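Local coordinates for protein Alpha/beta hydrolase (Pseudomonas aeruginosa PAO1, PDB 4R1D) that is probably a lipase effector of the H2 type VI secretion system, binds calcium and is held in complex by its immunity protein Tli4, at residues 60-73 with 105-117. Numbering follows the deposited sequence.
Sequences TNLRNKADKSEVWR and LLKAEQVEVDDQG
Arg63 and Glu112 face each other as a hydrogen-bonded antiparallel pair. Their long side chains suit the partly exposed face they share. With CG of Arg63 between its backbone N and carbonyl carbon (chi1 63°) and the chain then extended, NE reaches Glu112 OE2 at 2.8 Å, in the guanidinium plane and on the anti side of the carboxylate, tilted 21° from the carboxylate plane; NH2 of Arg63 gives a second, longer bond to the same oxygen. Lys68 NZ approaches it from above the carboxylate plane, so one oxygen is gripped by three nitrogens of two cations. Asp114, short and buried, takes Arg73 NH2 on OD2 at 2.7 Å, while its OD1 accepts from Gln116 N in an Asx turn. Arg73 probably offsets the repulsion between Asp114 and the nearby Glu70 carboxylate, which pairs with Arg177 of the partner chain.

Branched aliphatic residues fill the other, tightly packed face: Val71 CG2 meets Val111 CG1 at 4.0 Å, and Leu105 and Leu106 close over Val71 and Trp72. The solvent side is looser, with waters bridging Arg63 NH1 to Asp115 OD1 and Lys65 NZ, which also gives to Glu109 O, to Ala108 O and Val111 O. Strands 62-64 and 70-72 form a beta hairpin with a classic bulge, Val71 and Trp72 opposite Leu62; strand 111-113 adds to it as the third strand of a small antiparallel sheet, separate from the parallel sheet of the alpha/beta-hydrolase core.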
ATOM      1  N   THR A  60       4.629  -2.542   3.992  1.00 14.72           N
ATOM      2  CA  THR A  60       3.849  -3.474   4.801  1.00 15.76           C
ATOM      3  C   THR A  60       3.134  -4.482   3.910  1.00 17.12           C
ATOM      4  O   THR A  60       2.528  -4.111   2.912  1.00 13.07           O
ATOM      5  CB  THR A  60       2.814  -2.720   5.684  1.00 13.94           C
ATOM      6  OG1 THR A  60       3.494  -1.787   6.548  1.00 12.78           O
ATOM      7  CG2 THR A  60       1.965  -3.691   6.539  1.00 13.62           C
ATOM      8  N   ASN A  61       3.218  -5.752   4.282  1.00 13.97           N
ATOM      9  CA  ASN A  61       2.497  -6.819   3.580  1.00 16.35           C
ATOM     10  C   ASN A  61       0.995  -6.651   3.687  1.00 16.16           C
ATOM     11  O   ASN A  61       0.499  -6.272   4.747  1.00 15.03           O
ATOM     12  CB  ASN A  61       2.875  -8.170   4.181  1.00 14.01           C
ATOM     13  CG  ASN A  61       4.363  -8.443   4.117  1.00 19.62           C
ATOM     14  OD1 ASN A  61       5.019  -8.140   3.119  1.00 19.03           O
ATOM     15  ND2 ASN A  61       4.908  -9.027   5.188  1.00 15.38           N
ATOM     16  N   LEU A  62       0.265  -6.968   2.614  1.00 13.90           N
ATOM     17  CA  LEU A  62      -1.190  -6.819   2.606  1.00 13.34           C
ATOM     18  C   LEU A  62      -1.856  -8.069   2.068  1.00 12.38           C
ATOM     19  O   LEU A  62      -1.307  -8.761   1.205  1.00 13.95           O
ATOM     20  CB  LEU A  62      -1.625  -5.652   1.709  1.00 12.46           C
ATOM     21  CG  LEU A  62      -0.947  -4.308   1.964  1.00 15.23           C
ATOM     22  CD1 LEU A  62      -1.366  -3.321   0.885  1.00 14.68           C
ATOM     23  CD2 LEU A  62      -1.295  -3.787   3.363  1.00 12.71           C
ATOM     24  N   ARG A  63      -3.052  -8.326   2.571  1.00 14.29           N
ATOM     25  CA  ARG A  63      -3.883  -9.389   2.050  1.00 14.14           C
ATOM     26  C   ARG A  63      -5.264  -8.831   1.786  1.00 15.15           C
ATOM     27  O   ARG A  63      -5.644  -7.809   2.354  1.00 13.85           O
ATOM     28  CB  ARG A  63      -3.953 -10.544   3.052  1.00 15.42           C
ATOM     29  CG  ARG A  63      -4.602 -10.154   4.374  1.00 14.42           C
ATOM     30  CD  ARG A  63      -4.463 -11.276   5.392  1.00 15.45           C
ATOM     31  NE  ARG A  63      -5.120 -10.925   6.649  1.00 17.75           N
ATOM     32  CZ  ARG A  63      -4.739 -11.374   7.839  1.00 22.71           C
ATOM     33  NH1 ARG A  63      -3.679 -12.171   7.941  1.00 22.86           N
ATOM     34  NH2 ARG A  63      -5.397 -11.007   8.925  1.00 24.56           N
ATOM     35  N   ASN A  64      -6.024  -9.502   0.926  1.00 15.00           N
ATOM     36  CA  ASN A  64      -7.395  -9.066   0.657  1.00 13.96           C
ATOM     37  C   ASN A  64      -8.217  -9.201   1.943  1.00 13.99           C
ATOM     38  O   ASN A  64      -8.158 -10.222   2.617  1.00 14.91           O
ATOM     39  CB  ASN A  64      -8.005  -9.889  -0.494  1.00 15.61           C
ATOM     40  CG  ASN A  64      -9.449  -9.501  -0.802  1.00 16.42           C
ATOM     41  OD1 ASN A  64     -10.374  -9.923  -0.103  1.00 15.45           O
ATOM     42  ND2 ASN A  64      -9.654  -8.714  -1.878  1.00 14.95           N
ATOM     43  N   LYS A  65      -8.955  -8.157   2.297  1.00 13.59           N
ATOM     44  CA  LYS A  65      -9.652  -8.096   3.574  1.00 13.99           C
ATOM     45  C   LYS A  65     -10.760  -9.144   3.687  1.00 16.16           C
ATOM     46  O   LYS A  65     -11.005  -9.684   4.776  1.00 18.64           O
ATOM     47  CB  LYS A  65     -10.211  -6.684   3.800  1.00 15.59           C
ATOM     48  CG  LYS A  65     -10.774  -6.446   5.177  1.00 18.83           C
ATOM     49  CD  LYS A  65     -11.535  -5.112   5.250  1.00 27.00           C
ATOM     50  CE  LYS A  65     -10.686  -3.957   4.800  1.00 26.69           C
ATOM     51  NZ  LYS A  65     -11.262  -2.620   5.170  1.00 21.16           N
ATOM     52  N   ALA A  66     -11.411  -9.445   2.568  1.00 14.37           N
ATOM     53  CA  ALA A  66     -12.485 -10.447   2.560  1.00 15.36           C
ATOM     54  C   ALA A  66     -11.973 -11.870   2.433  1.00 16.38           C
ATOM     55  O   ALA A  66     -12.438 -12.760   3.151  1.00 17.05           O
ATOM     56  CB  ALA A  66     -13.492 -10.160   1.444  1.00 16.13           C
ATOM     57  N   ASP A  67     -11.041 -12.101   1.510  1.00 15.20           N
ATOM     58  CA  ASP A  67     -10.674 -13.482   1.172  1.00 14.98           C
ATOM     59  C   ASP A  67      -9.368 -13.954   1.788  1.00 14.77           C
ATOM     60  O   ASP A  67      -9.064 -15.147   1.762  1.00 15.13           O
ATOM     61  CB  ASP A  67     -10.729 -13.747  -0.351  1.00 12.61           C
ATOM     62  CG  ASP A  67      -9.706 -12.943  -1.149  1.00 16.87           C
ATOM     63  OD1 ASP A  67      -8.507 -13.027  -0.844  1.00 15.27           O
ATOM     64  OD2 ASP A  67     -10.112 -12.258  -2.118  1.00 16.95           O
ATOM     65  N   LYS A  68      -8.611 -13.002   2.337  1.00 14.49           N
ATOM     66  CA  LYS A  68      -7.380 -13.258   3.084  1.00 17.44           C
ATOM     67  C   LYS A  68      -6.170 -13.708   2.256  1.00 18.13           C
ATOM     68  O   LYS A  68      -5.117 -14.031   2.820  1.00 16.54           O
ATOM     69  CB  LYS A  68      -7.631 -14.222   4.265  1.00 16.78           C
ATOM     70  CG  LYS A  68      -8.854 -13.892   5.108  1.00 16.27           C
ATOM     71  CD  LYS A  68      -8.781 -12.467   5.687  1.00 18.66           C
ATOM     72  CE  LYS A  68      -9.945 -12.173   6.602  1.00 20.99           C
ATOM     73  NZ  LYS A  68      -9.879 -10.768   7.097  1.00 19.18           N
ATOM     74  N   SER A  69      -6.295 -13.718   0.931  1.00 14.26           N
ATOM     75  CA  SER A  69      -5.168 -14.119   0.093  1.00 15.16           C
ATOM     76  C   SER A  69      -4.165 -12.976  -0.000  1.00 15.96           C
ATOM     77  O   SER A  69      -4.530 -11.807   0.178  1.00 17.31           O
ATOM     78  CB  SER A  69      -5.620 -14.571  -1.301  1.00 17.39           C
ATOM     79  OG  SER A  69      -4.545 -15.206  -1.991  1.00 19.85           O
ATOM     80  N   GLU A  70      -2.903 -13.316  -0.246  1.00 18.02           N
ATOM     81  CA  GLU A  70      -1.828 -12.319  -0.283  1.00 14.99           C
ATOM     82  C   GLU A  70      -1.904 -11.471  -1.556  1.00 17.03           C
ATOM     83  O   GLU A  70      -1.957 -12.015  -2.655  1.00 16.56           O
ATOM     84  CB  GLU A  70      -0.467 -13.019  -0.225  1.00 16.88           C
ATOM     85  CG  GLU A  70      -0.183 -13.797   1.055  1.00 18.89           C
ATOM     86  CD  GLU A  70      -0.852 -15.167   1.105  1.00 22.07           C
ATOM     87  OE1 GLU A  70      -1.463 -15.577   0.097  1.00 17.82           O
ATOM     88  OE2 GLU A  70      -0.755 -15.839   2.159  1.00 20.99           O
ATOM     89  N   VAL A  71      -1.903 -10.145  -1.413  1.00 14.29           N
ATOM     90  CA  VAL A  71      -1.911  -9.255  -2.571  1.00 15.63           C
ATOM     91  C   VAL A  71      -0.689  -8.340  -2.615  1.00 18.12           C
ATOM     92  O   VAL A  71      -0.474  -7.643  -3.600  1.00 17.44           O
ATOM     93  CB  VAL A  71      -3.180  -8.372  -2.608  1.00 12.63           C
ATOM     94  CG1 VAL A  71      -4.433  -9.238  -2.785  1.00 16.19           C
ATOM     95  CG2 VAL A  71      -3.274  -7.552  -1.347  1.00 19.00           C
ATOM     96  N   TRP A  72       0.097  -8.319  -1.544  1.00 13.38           N
ATOM     97  CA  TRP A  72       1.293  -7.460  -1.510  1.00 14.69           C
ATOM     98  C   TRP A  72       2.308  -8.049  -0.546  1.00 15.99           C
ATOM     99  O   TRP A  72       2.028  -8.176   0.639  1.00 15.41           O
ATOM    100  CB  TRP A  72       0.965  -6.038  -1.059  1.00 13.81           C
ATOM    101  CG  TRP A  72       2.137  -5.117  -1.250  1.00 15.40           C
ATOM    102  CD1 TRP A  72       2.937  -4.567  -0.281  1.00 15.11           C
ATOM    103  CD2 TRP A  72       2.659  -4.670  -2.505  1.00 17.03           C
ATOM    104  NE1 TRP A  72       3.927  -3.790  -0.869  1.00 16.31           N
ATOM    105  CE2 TRP A  72       3.772  -3.844  -2.234  1.00 15.97           C
ATOM    106  CE3 TRP A  72       2.288  -4.887  -3.834  1.00 15.12           C
ATOM    107  CZ2 TRP A  72       4.506  -3.228  -3.246  1.00 17.92           C
ATOM    108  CZ3 TRP A  72       3.016  -4.269  -4.841  1.00 14.29           C
ATOM    109  CH2 TRP A  72       4.111  -3.456  -4.545  1.00 16.28           C
ATOM    110  N   ARG A  73       3.465  -8.427  -1.077  1.00 16.95           N
ATOM    111  CA  ARG A  73       4.542  -8.985  -0.275  1.00 17.49           C
ATOM    112  C   ARG A  73       5.886  -8.732  -0.953  1.00 17.85           C
ATOM    113  O   ARG A  73       6.454  -9.601  -1.632  1.00 18.45           O
ATOM    114  CB  ARG A  73       4.317 -10.460   0.013  1.00 22.32           C
ATOM    115  CG  ARG A  73       4.979 -10.896   1.311  1.00 24.82           C
ATOM    116  CD  ARG A  73       4.612 -12.316   1.677  1.00 23.34           C
ATOM    117  NE  ARG A  73       3.373 -12.432   2.444  1.00 18.54           N
ATOM    118  CZ  ARG A  73       3.081 -13.514   3.154  1.00 21.91           C
ATOM    119  NH1 ARG A  73       3.955 -14.511   3.185  1.00 23.69           N
ATOM    120  NH2 ARG A  73       1.951 -13.599   3.845  1.00 18.20           N
ATOM    121  N   LEU A 105      -7.221  -5.380  -6.756  1.00 16.22           N
ATOM    122  CA  LEU A 105      -6.712  -5.978  -5.528  1.00 14.50           C
ATOM    123  C   LEU A 105      -5.917  -5.001  -4.653  1.00 19.89           C
ATOM    124  O   LEU A 105      -5.832  -5.186  -3.445  1.00 17.73           O
ATOM    125  CB  LEU A 105      -5.861  -7.195  -5.857  1.00 15.14           C
ATOM    126  CG  LEU A 105      -6.647  -8.310  -6.563  1.00 15.00           C
ATOM    127  CD1 LEU A 105      -5.715  -9.370  -7.107  1.00 18.01           C
ATOM    128  CD2 LEU A 105      -7.679  -8.923  -5.600  1.00 21.59           C
ATOM    129  N   LEU A 106      -5.330  -3.976  -5.257  1.00 15.16           N
ATOM    130  CA  LEU A 106      -4.592  -2.977  -4.475  1.00 15.08           C
ATOM    131  C   LEU A 106      -5.476  -1.749  -4.291  1.00 18.03           C
ATOM    132  O   LEU A 106      -5.153  -0.640  -4.730  1.00 20.72           O
ATOM    133  CB  LEU A 106      -3.242  -2.643  -5.126  1.00 15.73           C
ATOM    134  CG  LEU A 106      -2.250  -3.820  -5.173  1.00 16.40           C
ATOM    135  CD1 LEU A 106      -1.001  -3.482  -5.986  1.00 20.07           C
ATOM    136  CD2 LEU A 106      -1.865  -4.305  -3.762  1.00 18.18           C
ATOM    137  N   LYS A 107      -6.611  -1.987  -3.645  1.00 16.71           N
ATOM    138  CA  LYS A 107      -7.633  -0.995  -3.404  1.00 18.95           C
ATOM    139  C   LYS A 107      -7.671  -0.832  -1.893  1.00 20.99           C
ATOM    140  O   LYS A 107      -7.885  -1.807  -1.157  1.00 15.31           O
ATOM    141  CB  LYS A 107      -8.982  -1.506  -3.922  1.00 22.74           C
ATOM    142  CG  LYS A 107      -9.845  -0.457  -4.590  1.00 27.35           C
ATOM    143  CD  LYS A 107     -10.919  -1.112  -5.452  1.00 20.82           C
ATOM    144  CE  LYS A 107     -11.825  -0.074  -6.102  1.00 35.59           C
ATOM    145  NZ  LYS A 107     -12.782  -0.671  -7.082  1.00 25.82           N
ATOM    146  N   ALA A 108      -7.427   0.393  -1.436  1.00 19.28           N
ATOM    147  CA  ALA A 108      -7.249   0.677  -0.020  1.00 15.45           C
ATOM    148  C   ALA A 108      -8.319   0.062   0.880  1.00 16.44           C
ATOM    149  O   ALA A 108      -7.997  -0.557   1.898  1.00 15.11           O
ATOM    150  CB  ALA A 108      -7.156   2.181   0.210  1.00 13.02           C
ATOM    151  N   GLU A 109      -9.582   0.229   0.503  1.00 15.72           N
ATOM    152  CA  GLU A 109     -10.705  -0.186   1.349  1.00 15.98           C
ATOM    153  C   GLU A 109     -10.897  -1.693   1.379  1.00 15.09           C
ATOM    154  O   GLU A 109     -11.720  -2.203   2.143  1.00 15.44           O
ATOM    155  CB  GLU A 109     -12.011   0.456   0.848  1.00 20.33           C
ATOM    156  CG  GLU A 109     -12.079   1.963   1.022  1.00 31.74           C
ATOM    157  CD  GLU A 109     -12.425   2.372   2.445  1.00 42.19           C
ATOM    158  OE1 GLU A 109     -12.922   1.515   3.214  1.00 43.54           O
ATOM    159  OE2 GLU A 109     -12.197   3.553   2.793  1.00 46.81           O
ATOM    160  N   GLN A 110     -10.149  -2.398   0.537  1.00 16.74           N
ATOM    161  CA  GLN A 110     -10.353  -3.824   0.337  1.00 13.49           C
ATOM    162  C   GLN A 110      -9.134  -4.664   0.716  1.00 16.02           C
ATOM    163  O   GLN A 110      -9.088  -5.859   0.426  1.00 16.75           O
ATOM    164  CB  GLN A 110     -10.783  -4.099  -1.105  1.00 16.74           C
ATOM    165  CG  GLN A 110     -12.137  -3.440  -1.422  1.00 16.08           C
ATOM    166  CD  GLN A 110     -12.558  -3.581  -2.868  1.00 14.51           C
ATOM    167  OE1 GLN A 110     -11.952  -4.320  -3.638  1.00 16.08           O
ATOM    168  NE2 GLN A 110     -13.588  -2.837  -3.254  1.00 16.65           N
ATOM    169  N   VAL A 111      -8.158  -4.034   1.375  1.00 15.27           N
ATOM    170  CA  VAL A 111      -6.981  -4.745   1.855  1.00 11.26           C
ATOM    171  C   VAL A 111      -6.784  -4.529   3.351  1.00 12.70           C
ATOM    172  O   VAL A 111      -7.368  -3.631   3.928  1.00 18.45           O
ATOM    173  CB  VAL A 111      -5.678  -4.293   1.127  1.00 13.52           C
ATOM    174  CG1 VAL A 111      -5.762  -4.576  -0.381  1.00 16.01           C
ATOM    175  CG2 VAL A 111      -5.356  -2.811   1.420  1.00 14.39           C
ATOM    176  N   GLU A 112      -5.947  -5.361   3.966  1.00 14.77           N
ATOM    177  CA  GLU A 112      -5.566  -5.177   5.372  1.00 16.84           C
ATOM    178  C   GLU A 112      -4.148  -5.683   5.616  1.00 13.10           C
ATOM    179  O   GLU A 112      -3.617  -6.484   4.846  1.00 13.34           O
ATOM    180  CB  GLU A 112      -6.538  -5.906   6.310  1.00 15.58           C
ATOM    181  CG  GLU A 112      -6.536  -7.412   6.117  1.00 16.55           C
ATOM    182  CD  GLU A 112      -7.508  -8.153   7.037  1.00 17.46           C
ATOM    183  OE1 GLU A 112      -8.359  -7.506   7.677  1.00 20.69           O
ATOM    184  OE2 GLU A 112      -7.409  -9.395   7.100  1.00 19.12           O
ATOM    185  N   VAL A 113      -3.517  -5.187   6.670  1.00 13.34           N
ATOM    186  CA  VAL A 113      -2.195  -5.670   7.049  1.00 17.36           C
ATOM    187  C   VAL A 113      -2.156  -7.190   7.178  1.00 16.73           C
ATOM    188  O   VAL A 113      -3.068  -7.795   7.747  1.00 19.22           O
ATOM    189  CB  VAL A 113      -1.751  -5.057   8.375  1.00 17.15           C
ATOM    190  CG1 VAL A 113      -0.438  -5.687   8.841  1.00 15.19           C
ATOM    191  CG2 VAL A 113      -1.629  -3.545   8.222  1.00 17.53           C
ATOM    192  N   ASP A 114      -1.099  -7.791   6.638  1.00 13.88           N
ATOM    193  CA  ASP A 114      -0.855  -9.232   6.720  1.00 14.26           C
ATOM    194  C   ASP A 114       0.399  -9.441   7.555  1.00 17.29           C
ATOM    195  O   ASP A 114       1.493  -9.074   7.129  1.00 14.65           O
ATOM    196  CB  ASP A 114      -0.656  -9.822   5.315  1.00 15.55           C
ATOM    197  CG  ASP A 114      -0.360 -11.324   5.330  1.00 18.95           C
ATOM    198  OD1 ASP A 114      -0.378 -11.942   6.420  1.00 17.87           O
ATOM    199  OD2 ASP A 114      -0.126 -11.897   4.239  1.00 22.46           O
ATOM    200  N   ASP A 115       0.239 -10.029   8.738  1.00 17.07           N
ATOM    201  CA  ASP A 115       1.363 -10.222   9.649  1.00 12.90           C
ATOM    202  C   ASP A 115       2.057 -11.571   9.499  1.00 18.44           C
ATOM    203  O   ASP A 115       2.892 -11.943  10.329  1.00 15.92           O
ATOM    204  CB  ASP A 115       0.935  -9.995  11.107  1.00 16.80           C
ATOM    205  CG  ASP A 115      -0.008 -11.066  11.623  1.00 22.17           C
ATOM    206  OD1 ASP A 115      -0.449 -11.928  10.823  1.00 19.23           O
ATOM    207  OD2 ASP A 115      -0.305 -11.039  12.842  1.00 22.85           O
ATOM    208  N   GLN A 116       1.726 -12.299   8.431  1.00 15.15           N
ATOM    209  CA  GLN A 116       2.238 -13.651   8.246  1.00 17.33           C
ATOM    210  C   GLN A 116       3.408 -13.744   7.268  1.00 20.17           C
ATOM    211  O   GLN A 116       3.688 -14.812   6.719  1.00 20.78           O
ATOM    212  CB  GLN A 116       1.092 -14.583   7.827  1.00 18.40           C
ATOM    213  CG  GLN A 116      -0.017 -14.627   8.864  1.00 15.98           C
ATOM    214  CD  GLN A 116       0.426 -15.320  10.144  1.00 23.24           C
ATOM    215  OE1 GLN A 116       0.251 -14.800  11.247  1.00 22.90           O
ATOM    216  NE2 GLN A 116       1.006 -16.500   9.997  1.00 21.86           N
ATOM    217  N   GLY A 117       4.118 -12.633   7.077  1.00 17.57           N
ATOM    218  CA  GLY A 117       5.317 -12.648   6.262  1.00 16.90           C
ATOM    219  C   GLY A 117       6.482 -13.341   6.947  1.00 19.55           C
ATOM    220  O   GLY A 117       6.418 -13.678   8.137  1.00 18.72           O
TER
HETATM  221  O   HOH W   1      -2.875 -12.994  10.584  1.00 25.17           O
HETATM  222  O   HOH W   2      -7.525  -6.947  -2.198  1.00 19.08           O
HETATM  223  O   HOH W   3      -9.100  -1.207   4.498  1.00 23.89           O
HETATM  224  O   HOH W   4     -11.707  -7.081   0.302  1.00 17.23           O
HETATM  225  O   HOH W   5       1.143 -10.641   2.176  1.00 19.98           O
HETATM  226  O   HOH W   6       2.788 -16.633   4.557  1.00 30.51           O